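Local coordinates for bacterial transferase hexapeptide (Three repeats) family protein (PDB 4M9C), which probably transfers an acetyl group from acetyl-CoA to a UDP-linked amino sugar in the biosynthesis of UDP-N,N'-diacetylbacillosamine, at residues G14-P19 and L111-T116; L20-F25 and N46-L51; K78-L83 and V88-V93. One frame throughout, in Å; residues are numbered along the deposited sequence.

Contact 1: residues G14-P19 and L111-T116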
ATOM      1  N   GLY A  14      12.027 -11.880 -11.908  1.00 25.96           N
ATOM      2  CA  GLY A  14      12.418 -11.525 -13.270  1.00 25.66           C
ATOM      3  C   GLY A  14      11.281 -11.059 -14.162  1.00 25.22           C
ATOM      4  O   GLY A  14      11.394 -10.051 -14.876  1.00 23.45           O
ATOM      5  N   LYS A  15      10.172 -11.788 -14.136  1.00 24.18           N
ATOM      6  CA  LYS A  15       9.064 -11.458 -15.022  1.00 26.11           C
ATOM      7  C   LYS A  15       8.338 -10.190 -14.583  1.00 25.41           C
ATOM      8  O   LYS A  15       7.647  -9.567 -15.379  1.00 24.54           O
ATOM      9  CB  LYS A  15       8.105 -12.644 -15.148  1.00 28.38           C
ATOM     10  CG  LYS A  15       8.787 -13.890 -15.727  1.00 27.49           C
ATOM     11  CD  LYS A  15       7.767 -14.941 -16.138  1.00 32.29           C
ATOM     12  CE  LYS A  15       7.059 -15.528 -14.926  1.00 29.84           C
ATOM     13  NZ  LYS A  15       8.042 -16.180 -14.041  1.00 29.99           N
ATOM     14  N   GLU A  16       8.505  -9.822 -13.313  1.00 24.43           N
ATOM     15  CA  GLU A  16       8.005  -8.551 -12.792  1.00 22.47           C
ATOM     16  C   GLU A  16       8.915  -7.410 -13.242  1.00 25.98           C
ATOM     17  O   GLU A  16       8.451  -6.333 -13.642  1.00 24.92           O
ATOM     18  CB  GLU A  16       7.953  -8.583 -11.249  1.00 22.42           C
ATOM     19  CG  GLU A  16       7.799  -7.199 -10.613  1.00 26.14           C
ATOM     20  CD  GLU A  16       8.117  -7.179  -9.114  1.00 29.38           C
ATOM     21  OE1 GLU A  16       9.101  -7.824  -8.672  1.00 29.70           O
ATOM     22  OE2 GLU A  16       7.372  -6.506  -8.377  1.00 26.94           O
ATOM     23  N   VAL A  17      10.218  -7.647 -13.194  1.00 22.07           N
ATOM     24  CA  VAL A  17      11.168  -6.571 -13.454  1.00 22.17           C
ATOM     25  C   VAL A  17      11.256  -6.217 -14.936  1.00 25.58           C
ATOM     26  O   VAL A  17      11.434  -5.050 -15.295  1.00 24.53           O
ATOM     27  CB  VAL A  17      12.550  -6.919 -12.896  1.00 22.71           C
ATOM     28  CG1 VAL A  17      13.600  -5.919 -13.387  1.00 23.72           C
ATOM     29  CG2 VAL A  17      12.493  -6.987 -11.357  1.00 24.09           C
ATOM     30  N   MET A  18      11.105  -7.212 -15.804  1.00 23.80           N
ATOM     31  CA  MET A  18      11.231  -6.943 -17.239  1.00 26.66           C
ATOM     32  C   MET A  18      10.316  -5.790 -17.726  1.00 22.87           C
ATOM     33  O   MET A  18      10.791  -4.870 -18.376  1.00 26.56           O
ATOM     34  CB  MET A  18      11.053  -8.212 -18.085  1.00 21.57           C
ATOM     35  CG  MET A  18      11.071  -7.966 -19.598  1.00 23.21           C
ATOM     36  SD  MET A  18      12.677  -7.364 -20.169  1.00 26.56           S
ATOM     37  CE  MET A  18      13.620  -8.890 -20.307  1.00 27.22           C
ATOM     38  N   PRO A  19       9.007  -5.839 -17.427  1.00 22.99           N
ATOM     39  CA  PRO A  19       8.170  -4.742 -17.930  1.00 22.36           C
ATOM     40  C   PRO A  19       8.498  -3.398 -17.268  1.00 27.54           C
ATOM     41  O   PRO A  19       8.321  -2.349 -17.889  1.00 24.79           O
ATOM     42  CB  PRO A  19       6.744  -5.193 -17.593  1.00 23.56           C
ATOM     43  CG  PRO A  19       6.900  -6.293 -16.582  1.00 24.92           C
ATOM     44  CD  PRO A  19       8.200  -6.943 -16.880  1.00 26.04           C
ATOM     45  N   LEU A 111      16.349  -0.947  -7.341  1.00 24.75           N
ATOM     46  CA  LEU A 111      15.188  -1.486  -8.023  1.00 27.03           C
ATOM     47  C   LEU A 111      13.963  -1.198  -7.163  1.00 26.23           C
ATOM     48  O   LEU A 111      13.808  -1.778  -6.091  1.00 24.77           O
ATOM     49  CB  LEU A 111      15.354  -2.994  -8.217  1.00 27.35           C
ATOM     50  CG  LEU A 111      14.103  -3.736  -8.692  1.00 33.73           C
ATOM     51  CD1 LEU A 111      13.708  -3.296 -10.090  1.00 25.54           C
ATOM     52  CD2 LEU A 111      14.337  -5.235  -8.648  1.00 31.23           C
ATOM     53  N   LEU A 112      13.107  -0.284  -7.615  1.00 27.16           N
ATOM     54  CA  LEU A 112      11.941   0.117  -6.821  1.00 27.82           C
ATOM     55  C   LEU A 112      10.668  -0.281  -7.551  1.00 24.79           C
ATOM     56  O   LEU A 112      10.337   0.294  -8.587  1.00 26.62           O
ATOM     57  CB  LEU A 112      11.963   1.631  -6.552  1.00 21.82           C
ATOM     58  CG  LEU A 112      13.303   2.159  -6.018  1.00 23.82           C
ATOM     59  CD1 LEU A 112      13.368   3.708  -6.006  1.00 23.70           C
ATOM     60  CD2 LEU A 112      13.613   1.592  -4.655  1.00 23.68           C
ATOM     61  N   CYS A 113       9.950  -1.253  -6.997  1.00 19.15           N
ATOM     62  CA  CYS A 113       8.774  -1.808  -7.649  1.00 20.84           C
ATOM     63  C   CYS A 113       7.530  -0.926  -7.436  1.00 21.69           C
ATOM     64  O   CYS A 113       7.594   0.092  -6.749  1.00 20.27           O
ATOM     65  CB  CYS A 113       8.555  -3.250  -7.165  1.00 22.10           C
ATOM     66  SG  CYS A 113       9.981  -4.354  -7.570  1.00 26.57           S
ATOM     67  N   PRO A 114       6.399  -1.305  -8.050  1.00 21.86           N
ATOM     68  CA  PRO A 114       5.181  -0.495  -7.938  1.00 22.80           C
ATOM     69  C   PRO A 114       4.718  -0.242  -6.500  1.00 22.01           C
ATOM     70  O   PRO A 114       4.811  -1.121  -5.639  1.00 20.83           O
ATOM     71  CB  PRO A 114       4.148  -1.327  -8.698  1.00 22.12           C
ATOM     72  CG  PRO A 114       4.983  -2.005  -9.779  1.00 23.34           C
ATOM     73  CD  PRO A 114       6.260  -2.372  -9.060  1.00 21.71           C
ATOM     74  N   PHE A 115       4.227   0.968  -6.267  1.00 18.66           N
ATOM     75  CA  PHE A 115       3.714   1.400  -4.964  1.00 20.97           C
ATOM     76  C   PHE A 115       4.781   1.494  -3.883  1.00 21.62           C
ATOM     77  O   PHE A 115       4.487   1.355  -2.691  1.00 23.49           O
ATOM     78  CB  PHE A 115       2.542   0.521  -4.490  1.00 20.48           C
ATOM     79  CG  PHE A 115       1.395   0.505  -5.445  1.00 21.86           C
ATOM     80  CD1 PHE A 115       0.520   1.584  -5.515  1.00 21.44           C
ATOM     81  CD2 PHE A 115       1.208  -0.567  -6.305  1.00 20.25           C
ATOM     82  CE1 PHE A 115      -0.538   1.588  -6.420  1.00 23.80           C
ATOM     83  CE2 PHE A 115       0.157  -0.571  -7.206  1.00 22.33           C
ATOM     84  CZ  PHE A 115      -0.722   0.506  -7.262  1.00 24.02           C
ATOM     85  N   THR A 116       6.018   1.738  -4.285  1.00 21.55           N
ATOM     86  CA  THR A 116       7.063   1.968  -3.296  1.00 24.78           C
ATOM     87  C   THR A 116       7.179   3.445  -2.966  1.00 24.36           C
ATOM     88  O   THR A 116       6.790   4.307  -3.755  1.00 23.47           O
ATOM     89  CB  THR A 116       8.436   1.476  -3.761  1.00 24.45           C
ATOM     90  OG1 THR A 116       8.623   1.811  -5.143  1.00 24.20           O
ATOM     91  CG2 THR A 116       8.556  -0.041  -3.552  1.00 21.69           C
TER

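Contact 2: residues L20-F25 and N46-L51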
ATOM      1  N   LEU A  20       8.992  -3.428 -16.034  1.00 20.95           N
ATOM      2  CA  LEU A  20       9.422  -2.193 -15.384  1.00 23.76           C
ATOM      3  C   LEU A  20      10.591  -1.576 -16.142  1.00 26.92           C
ATOM      4  O   LEU A  20      10.607  -0.371 -16.402  1.00 24.68           O
ATOM      5  CB  LEU A  20       9.821  -2.458 -13.926  1.00 23.85           C
ATOM      6  CG  LEU A  20       8.719  -3.004 -13.010  1.00 22.98           C
ATOM      7  CD1 LEU A  20       9.259  -3.244 -11.597  1.00 21.43           C
ATOM      8  CD2 LEU A  20       7.523  -2.040 -12.984  1.00 20.67           C
ATOM      9  N   VAL A  21      11.578  -2.396 -16.489  1.00 23.78           N
ATOM     10  CA  VAL A  21      12.740  -1.884 -17.203  1.00 23.81           C
ATOM     11  C   VAL A  21      12.385  -1.481 -18.644  1.00 25.84           C
ATOM     12  O   VAL A  21      12.976  -0.552 -19.186  1.00 26.75           O
ATOM     13  CB  VAL A  21      13.955  -2.850 -17.138  1.00 26.97           C
ATOM     14  CG1 VAL A  21      13.730  -4.083 -18.004  1.00 26.06           C
ATOM     15  CG2 VAL A  21      15.221  -2.119 -17.551  1.00 25.52           C
ATOM     16  N   ARG A  22      11.407  -2.157 -19.246  1.00 24.32           N
ATOM     17  CA  ARG A  22      10.882  -1.737 -20.545  1.00 24.74           C
ATOM     18  C   ARG A  22      10.358  -0.309 -20.462  1.00 29.97           C
ATOM     19  O   ARG A  22      10.664   0.524 -21.329  1.00 24.43           O
ATOM     20  CB  ARG A  22       9.754  -2.655 -21.025  1.00 24.14           C
ATOM     21  CG  ARG A  22      10.186  -4.059 -21.475  1.00 25.98           C
ATOM     22  CD  ARG A  22      11.098  -4.044 -22.716  1.00 23.58           C
ATOM     23  NE  ARG A  22      10.585  -3.192 -23.789  1.00 27.88           N
ATOM     24  CZ  ARG A  22       9.664  -3.562 -24.677  1.00 31.04           C
ATOM     25  NH1 ARG A  22       9.131  -4.779 -24.629  1.00 23.87           N
ATOM     26  NH2 ARG A  22       9.269  -2.710 -25.619  1.00 31.68           N
ATOM     27  N   GLN A  23       9.570  -0.034 -19.419  1.00 23.47           N
ATOM     28  CA  GLN A  23       8.991   1.291 -19.198  1.00 29.32           C
ATOM     29  C   GLN A  23      10.043   2.320 -18.796  1.00 29.47           C
ATOM     30  O   GLN A  23       9.884   3.503 -19.074  1.00 30.92           O
ATOM     31  CB  GLN A  23       7.926   1.254 -18.100  1.00 27.92           C
ATOM     32  CG  GLN A  23       6.662   0.519 -18.443  1.00 30.03           C
ATOM     33  CD  GLN A  23       5.631   0.652 -17.334  1.00 37.19           C
ATOM     34  OE1 GLN A  23       4.905  -0.292 -17.019  1.00 41.66           O
ATOM     35  NE2 GLN A  23       5.570   1.831 -16.732  1.00 32.68           N
ATOM     36  N   GLN A  24      11.096   1.874 -18.112  1.00 26.64           N
ATOM     37  CA  GLN A  24      12.186   2.767 -17.734  1.00 28.54           C
ATOM     38  C   GLN A  24      12.881   3.321 -18.994  1.00 31.66           C
ATOM     39  O   GLN A  24      13.316   4.475 -19.020  1.00 31.62           O
ATOM     40  CB  GLN A  24      13.204   2.025 -16.866  1.00 25.94           C
ATOM     41  CG  GLN A  24      14.196   2.932 -16.158  1.00 28.50           C
ATOM     42  CD  GLN A  24      13.588   3.574 -14.932  1.00 32.80           C
ATOM     43  OE1 GLN A  24      12.813   2.938 -14.218  1.00 27.14           O
ATOM     44  NE2 GLN A  24      13.917   4.844 -14.688  1.00 31.68           N
ATOM     45  N   PHE A  25      12.969   2.487 -20.031  1.00 26.42           N
ATOM     46  CA  PHE A  25      13.660   2.836 -21.284  1.00 26.57           C
ATOM     47  C   PHE A  25      12.765   2.557 -22.485  1.00 26.72           C
ATOM     48  O   PHE A  25      13.029   1.653 -23.277  1.00 27.24           O
ATOM     49  CB  PHE A  25      14.971   2.056 -21.403  1.00 30.30           C
ATOM     50  CG  PHE A  25      15.927   2.343 -20.292  1.00 32.11           C
ATOM     51  CD1 PHE A  25      16.719   3.481 -20.324  1.00 36.62           C
ATOM     52  CD2 PHE A  25      16.003   1.513 -19.197  1.00 27.99           C
ATOM     53  CE1 PHE A  25      17.582   3.770 -19.287  1.00 32.00           C
ATOM     54  CE2 PHE A  25      16.865   1.791 -18.164  1.00 31.57           C
ATOM     55  CZ  PHE A  25      17.652   2.929 -18.207  1.00 33.30           C
ATOM     56  N   ASN A  46       8.050 -15.035 -21.950  1.00 28.76           N
ATOM     57  CA  ASN A  46       7.186 -13.894 -22.250  1.00 32.60           C
ATOM     58  C   ASN A  46       7.599 -13.195 -23.544  1.00 31.75           C
ATOM     59  O   ASN A  46       7.516 -11.972 -23.655  1.00 28.48           O
ATOM     60  CB  ASN A  46       7.148 -12.888 -21.087  1.00 29.01           C
ATOM     61  CG  ASN A  46       6.399 -13.422 -19.870  1.00 33.29           C
ATOM     62  OD1 ASN A  46       5.745 -14.464 -19.939  1.00 30.03           O
ATOM     63  ND2 ASN A  46       6.477 -12.692 -18.752  1.00 24.57           N
ATOM     64  N   GLY A  47       8.059 -13.985 -24.513  1.00 32.79           N
ATOM     65  CA  GLY A  47       8.401 -13.477 -25.833  1.00 32.54           C
ATOM     66  C   GLY A  47       9.814 -12.940 -25.914  1.00 36.10           C
ATOM     67  O   GLY A  47      10.209 -12.379 -26.932  1.00 42.39           O
ATOM     68  N   TYR A  48      10.576 -13.095 -24.837  1.00 31.67           N
ATOM     69  CA  TYR A  48      11.950 -12.603 -24.799  1.00 31.85           C
ATOM     70  C   TYR A  48      12.917 -13.778 -24.804  1.00 33.88           C
ATOM     71  O   TYR A  48      12.607 -14.831 -24.252  1.00 31.75           O
ATOM     72  CB  TYR A  48      12.209 -11.815 -23.513  1.00 31.58           C
ATOM     73  CG  TYR A  48      11.431 -10.526 -23.337  1.00 29.62           C
ATOM     74  CD1 TYR A  48      11.954  -9.313 -23.768  1.00 31.05           C
ATOM     75  CD2 TYR A  48      10.200 -10.520 -22.702  1.00 27.44           C
ATOM     76  CE1 TYR A  48      11.260  -8.128 -23.585  1.00 33.05           C
ATOM     77  CE2 TYR A  48       9.492  -9.334 -22.519  1.00 29.78           C
ATOM     78  CZ  TYR A  48      10.030  -8.145 -22.964  1.00 26.25           C
ATOM     79  OH  TYR A  48       9.344  -6.966 -22.785  1.00 27.64           O
ATOM     80  N   PRO A  49      14.103 -13.585 -25.398  1.00 34.12           N
ATOM     81  CA  PRO A  49      15.178 -14.580 -25.346  1.00 36.82           C
ATOM     82  C   PRO A  49      15.704 -14.694 -23.932  1.00 37.00           C
ATOM     83  O   PRO A  49      15.826 -13.679 -23.238  1.00 33.31           O
ATOM     84  CB  PRO A  49      16.276 -13.972 -26.225  1.00 34.65           C
ATOM     85  CG  PRO A  49      15.633 -12.847 -26.961  1.00 35.81           C
ATOM     86  CD  PRO A  49      14.495 -12.377 -26.143  1.00 32.85           C
ATOM     87  N   VAL A  50      16.001 -15.915 -23.510  1.00 33.76           N
ATOM     88  CA  VAL A  50      16.682 -16.145 -22.247  1.00 31.63           C
ATOM     89  C   VAL A  50      18.090 -16.597 -22.592  1.00 38.09           C
ATOM     90  O   VAL A  50      18.278 -17.648 -23.212  1.00 38.63           O
ATOM     91  CB  VAL A  50      15.973 -17.226 -21.415  1.00 38.00           C
ATOM     92  CG1 VAL A  50      16.599 -17.339 -20.030  1.00 36.08           C
ATOM     93  CG2 VAL A  50      14.483 -16.929 -21.320  1.00 34.67           C
ATOM     94  N   LEU A  51      19.077 -15.796 -22.209  1.00 35.71           N
ATOM     95  CA  LEU A  51      20.462 -16.048 -22.585  1.00 36.95           C
ATOM     96  C   LEU A  51      21.306 -16.489 -21.403  1.00 39.59           C
ATOM     97  O   LEU A  51      21.043 -16.110 -20.257  1.00 37.75           O
ATOM     98  CB  LEU A  51      21.089 -14.791 -23.190  1.00 33.76           C
ATOM     99  CG  LEU A  51      20.332 -14.119 -24.331  1.00 39.25           C
ATOM    100  CD1 LEU A  51      21.036 -12.828 -24.724  1.00 33.43           C
ATOM    101  CD2 LEU A  51      20.224 -15.059 -25.526  1.00 43.02           C
TER

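Contact 3: residues K78-L83 and V88-V93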
ATOM      1  N   LYS A  78      27.515 -11.508  -5.730  1.00 34.02           N
ATOM      2  CA  LYS A  78      28.422 -12.267  -6.583  1.00 31.16           C
ATOM      3  C   LYS A  78      28.188 -11.894  -8.049  1.00 33.81           C
ATOM      4  O   LYS A  78      29.142 -11.755  -8.818  1.00 35.58           O
ATOM      5  CB  LYS A  78      28.267 -13.779  -6.361  1.00 34.16           C
ATOM      6  CG  LYS A  78      28.577 -14.239  -4.928  1.00 38.30           C
ATOM      7  CD  LYS A  78      29.918 -13.690  -4.456  1.00 40.23           C
ATOM      8  CE  LYS A  78      30.410 -14.364  -3.170  1.00 42.67           C
ATOM      9  NZ  LYS A  78      29.720 -13.887  -1.933  1.00 45.91           N
ATOM     10  N   LEU A  79      26.924 -11.712  -8.430  1.00 31.50           N
ATOM     11  CA  LEU A  79      26.599 -11.333  -9.805  1.00 31.61           C
ATOM     12  C   LEU A  79      27.169  -9.970 -10.176  1.00 30.63           C
ATOM     13  O   LEU A  79      27.685  -9.783 -11.276  1.00 31.82           O
ATOM     14  CB  LEU A  79      25.093 -11.362 -10.049  1.00 32.24           C
ATOM     15  CG  LEU A  79      24.512 -12.773 -10.033  1.00 31.05           C
ATOM     16  CD1 LEU A  79      23.019 -12.743 -10.285  1.00 28.68           C
ATOM     17  CD2 LEU A  79      25.222 -13.651 -11.057  1.00 31.77           C
ATOM     18  N   VAL A  80      27.080  -9.021  -9.256  1.00 31.80           N
ATOM     19  CA  VAL A  80      27.668  -7.707  -9.479  1.00 34.46           C
ATOM     20  C   VAL A  80      29.173  -7.835  -9.724  1.00 35.71           C
ATOM     21  O   VAL A  80      29.705  -7.231 -10.653  1.00 34.43           O
ATOM     22  CB  VAL A  80      27.407  -6.750  -8.296  1.00 32.18           C
ATOM     23  CG1 VAL A  80      28.279  -5.522  -8.412  1.00 34.74           C
ATOM     24  CG2 VAL A  80      25.932  -6.345  -8.247  1.00 30.45           C
ATOM     25  N   SER A  81      29.853  -8.626  -8.894  1.00 35.10           N
ATOM     26  CA  SER A  81      31.297  -8.837  -9.055  1.00 39.76           C
ATOM     27  C   SER A  81      31.605  -9.435 -10.428  1.00 37.45           C
ATOM     28  O   SER A  81      32.559  -9.035 -11.099  1.00 41.60           O
ATOM     29  CB  SER A  81      31.849  -9.729  -7.943  1.00 38.60           C
ATOM     30  OG  SER A  81      31.781  -9.078  -6.686  1.00 42.53           O
ATOM     31  N   LEU A  82      30.775 -10.386 -10.839  1.00 36.21           N
ATOM     32  CA  LEU A  82      30.838 -10.942 -12.184  1.00 41.46           C
ATOM     33  C   LEU A  82      30.651  -9.868 -13.264  1.00 40.91           C
ATOM     34  O   LEU A  82      31.409  -9.823 -14.232  1.00 42.71           O
ATOM     35  CB  LEU A  82      29.788 -12.043 -12.339  1.00 41.05           C
ATOM     36  CG  LEU A  82      29.862 -12.902 -13.598  1.00 46.21           C
ATOM     37  CD1 LEU A  82      31.181 -13.654 -13.626  1.00 45.35           C
ATOM     38  CD2 LEU A  82      28.684 -13.867 -13.662  1.00 41.04           C
ATOM     39  N   LEU A  83      29.644  -9.005 -13.102  1.00 39.07           N
ATOM     40  CA  LEU A  83      29.346  -7.972 -14.102  1.00 39.02           C
ATOM     41  C   LEU A  83      30.435  -6.906 -14.195  1.00 39.81           C
ATOM     42  O   LEU A  83      30.692  -6.362 -15.270  1.00 44.75           O
ATOM     43  CB  LEU A  83      28.005  -7.280 -13.817  1.00 39.22           C
ATOM     44  CG  LEU A  83      26.685  -8.043 -13.960  1.00 40.05           C
ATOM     45  CD1 LEU A  83      25.528  -7.183 -13.454  1.00 41.51           C
ATOM     46  CD2 LEU A  83      26.448  -8.461 -15.385  1.00 35.95           C
ATOM     47  N   VAL A  88      30.092  -4.360 -17.439  1.00 46.29           N
ATOM     48  CA  VAL A  88      28.678  -4.147 -17.737  1.00 45.72           C
ATOM     49  C   VAL A  88      28.106  -3.053 -16.831  1.00 41.31           C
ATOM     50  O   VAL A  88      28.431  -2.967 -15.644  1.00 42.17           O
ATOM     51  CB  VAL A  88      27.854  -5.446 -17.578  1.00 41.11           C
ATOM     52  CG1 VAL A  88      26.381  -5.197 -17.895  1.00 35.28           C
ATOM     53  CG2 VAL A  88      28.416  -6.537 -18.467  1.00 39.61           C
ATOM     54  N   GLN A  89      27.251  -2.221 -17.404  1.00 37.48           N
ATOM     55  CA  GLN A  89      26.680  -1.077 -16.707  1.00 37.90           C
ATOM     56  C   GLN A  89      25.476  -1.498 -15.860  1.00 32.37           C
ATOM     57  O   GLN A  89      24.702  -2.368 -16.258  1.00 37.35           O
ATOM     58  CB  GLN A  89      26.282  -0.027 -17.743  1.00 35.95           C
ATOM     59  CG  GLN A  89      25.435   1.128 -17.224  1.00 43.92           C
ATOM     60  CD  GLN A  89      25.046   2.095 -18.343  1.00 51.31           C
ATOM     61  OE1 GLN A  89      24.143   2.923 -18.184  1.00 55.33           O
ATOM     62  NE2 GLN A  89      25.730   1.987 -19.484  1.00 45.94           N
ATOM     63  N   HIS A  90      25.334  -0.900 -14.685  1.00 31.51           N
ATOM     64  CA  HIS A  90      24.224  -1.225 -13.801  1.00 31.79           C
ATOM     65  C   HIS A  90      23.093  -0.227 -13.981  1.00 31.91           C
ATOM     66  O   HIS A  90      23.309   0.976 -13.914  1.00 35.47           O
ATOM     67  CB  HIS A  90      24.677  -1.183 -12.350  1.00 33.31           C
ATOM     68  CG  HIS A  90      25.788  -2.131 -12.037  1.00 35.93           C
ATOM     69  ND1 HIS A  90      25.627  -3.500 -12.062  1.00 33.94           N
ATOM     70  CD2 HIS A  90      27.076  -1.907 -11.681  1.00 37.89           C
ATOM     71  CE1 HIS A  90      26.770  -4.079 -11.738  1.00 36.41           C
ATOM     72  NE2 HIS A  90      27.664  -3.134 -11.501  1.00 35.62           N
ATOM     73  N   LEU A  91      21.884  -0.734 -14.178  1.00 29.82           N
ATOM     74  CA  LEU A  91      20.710   0.108 -14.355  1.00 32.61           C
ATOM     75  C   LEU A  91      19.981   0.361 -13.039  1.00 31.73           C
ATOM     76  O   LEU A  91      19.951  -0.501 -12.152  1.00 29.37           O
ATOM     77  CB  LEU A  91      19.743  -0.559 -15.328  1.00 27.92           C
ATOM     78  CG  LEU A  91      20.288  -0.762 -16.731  1.00 32.03           C
ATOM     79  CD1 LEU A  91      19.343  -1.628 -17.526  1.00 30.68           C
ATOM     80  CD2 LEU A  91      20.462   0.597 -17.392  1.00 34.69           C
ATOM     81  N   ALA A  92      19.394   1.544 -12.922  1.00 27.36           N
ATOM     82  CA  ALA A  92      18.450   1.823 -11.845  1.00 27.40           C
ATOM     83  C   ALA A  92      17.049   1.749 -12.441  1.00 30.83           C
ATOM     84  O   ALA A  92      16.793   2.293 -13.517  1.00 26.93           O
ATOM     85  CB  ALA A  92      18.712   3.209 -11.241  1.00 28.36           C
ATOM     86  N   VAL A  93      16.141   1.078 -11.745  1.00 25.50           N
ATOM     87  CA  VAL A  93      14.797   0.879 -12.262  1.00 23.44           C
ATOM     88  C   VAL A  93      13.796   1.300 -11.196  1.00 27.87           C
ATOM     89  O   VAL A  93      13.888   0.849 -10.057  1.00 28.22           O
ATOM     90  CB  VAL A  93      14.588  -0.611 -12.614  1.00 24.65           C
ATOM     91  CG1 VAL A  93      13.155  -0.885 -13.041  1.00 22.80           C
ATOM     92  CG2 VAL A  93      15.548  -1.021 -13.708  1.00 25.59           C
TER

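Contact 1: residues G14-P19 and L111-T116
Glu16 and Val17, near the start of helix 14-24, face Leu111 and Cys113 of strand 111-112 and its following turn, with Val17 CA and Cys113 CA 7.9 Å apart. The backbones stay well separated, and side chains from both segments bridge the distance. Glu16 reaches out as an extended chain, its CG placed opposite the backbone N (chi1 165°). This carries the carboxylate over to the Cys113 thiol. Glu16 OE2 lies 3.5 Å from Cys113 SG, and Cys113 CB is close by. Both carboxylate oxygens are near the sulfur, with Glu16 OE1 at 3.7 Å from Cys113 SG. Pro114 meets the same carboxylate through a ring carbon, its CD 4.3 Å from Glu16 OE2. Beside this polar patch is a purely apolar one. Val17 CG2, the methyl next to the backbone N, touches Leu111 CD2 at 3.7 Å, and Leu111 CD1 sits slightly farther off. The contact joins the Rossmann-type N-terminal domain to the left-handed beta-helix. Strand 111-112 is the outermost strand of one beta-helix sheet and pairs in parallel with strand 129-130. The chain then rounds a corner as a type II beta turn from Cys113 to Thr116, with Phe115 at positive phi (66°). Thr116 OG1 reinforces the turn by donating to Cys113 O at 2.6 Å, in the carbonyl plane. The same hydroxyl also bonds Thr98 OG1. All five touching residues are buried. Other subunits adjoin the site: Lys15 NZ forms a salt bridge with Asp139 of the second subunit, and Glu16 packs on Leu101 of that chain. Phe115 packs on Phe115 of the third subunit.

Contact 2: residues L20-F25 and N46-L51
Arg22, on the later part of helix 14-24, and Tyr48, at the start of strand 48-51, supply the whole of this contact. Their backbones are far apart, with Arg22 CA and Tyr48 CA 11.7 Å from each other, so two long side chains span the interval. Hydrogen bonding comes first. Arg22 NH1 donates to Tyr48 OH at 2.9 Å, with an N-H...O angle of 158°. The hydroxyl oxygen lies at the edge of the guanidinium and almost in its plane. The two flat groups are steeply turned, their planes 75° apart, so they meet through this bond and do not stack. Van der Waals contact adds to it. The arginine chain is bent at both chi2 (-64°) and chi3, which folds it back round the hydroxyl. Arg22 CG therefore lies 3.3 Å from Tyr48 OH, and Arg22 CD lies 3.4 Å from the same oxygen. One aromatic carbon also comes near, Tyr48 CE1 being 4.2 Å from Arg22 CD. Lys30 makes a cation-pi interaction with the tyrosine ring and also touches Arg22, so two positive groups gather round the phenol, whose ring and hydroxyl oxygen probably offset part of their charge. Apolar packing lies alongside: Phe33 touches both Arg22 and Tyr48, and Met18 packs on the hydroxyl end of the tyrosine ring. The tyrosine is buried, while the arginine is partly exposed, which puts the pair at the margin of the domain. Strand 48-51 lies next to strand 33-36 in the mixed sheet, and the tyrosine reaches across that neighbour to the helix. Such a helix laid against a largely parallel sheet is characteristic of the Rossmann-like fold of the PglD N-terminal domain.

Contact 3: residues K78-L83 and V88-V93
His90 and Leu83 both place CG beside their own backbone N, opposite the carbonyl carbon (chi1 -59° and -68°), and so turn the imidazole and the isobutyl group toward each other. His90 CE1 is the ring atom that meets the helix. Leu83 CD1 lies near the ring plane, at the edge, 3.8 Å from His90 CE1. Val80, one turn earlier, brings CG1 to the same ring carbon, 3.9 Å from His90 CE1, and the two side chains cross at about a right angle. The other Leu83 branch goes to Val88, with Leu83 CD2 4.0 Å from Val88 CB. The segments belong to a beta-alpha-beta unit: strand 63-68, helix 73-85 and strand 89-90, the edge strand of the Rossmann-type sheet. The chain reverses tightly after the helix. Val88 N donates to Leu83 O at 3.0 Å, 28° out of the carbonyl plane, which ties the start of the returning segment to the helix. Val88 O lies over the centre of one face of the His90 ring, 4.2 Å above its plane. The polar end of His90 is also anchored, since NE2 is hydrogen-bonded to Glu84 OE2 in the next helical position. Phe127 of the beta-helix part meets the imidazole edge-to-face and also touches Val80. Ile68 of strand 63-68 touches both Val80 and Leu83.

Contacts 1 and 3 are buried, whereas contact 2 is only partly so and lies farthest from the chain centre, about 17 Å centre to centre. Contacts 1 and 2 share helix 14-24: its early part meets the beta-helix, and Arg22 farther along reaches a tyrosine of strand 48-51. Leu20 packs on Pro114 and so links the two. Contacts 2 and 3 reach the same mixed sheet toward its two ends. Chemistry follows place. The interdomain contact 1 sets a carboxylate and a thiol beside apolar packing, contact 2 rests on one charged hydrogen bond, and contact 3 is mainly apolar with a backbone tie. Contact 3 runs on into contact 1 through Val93, which pairs with Leu112.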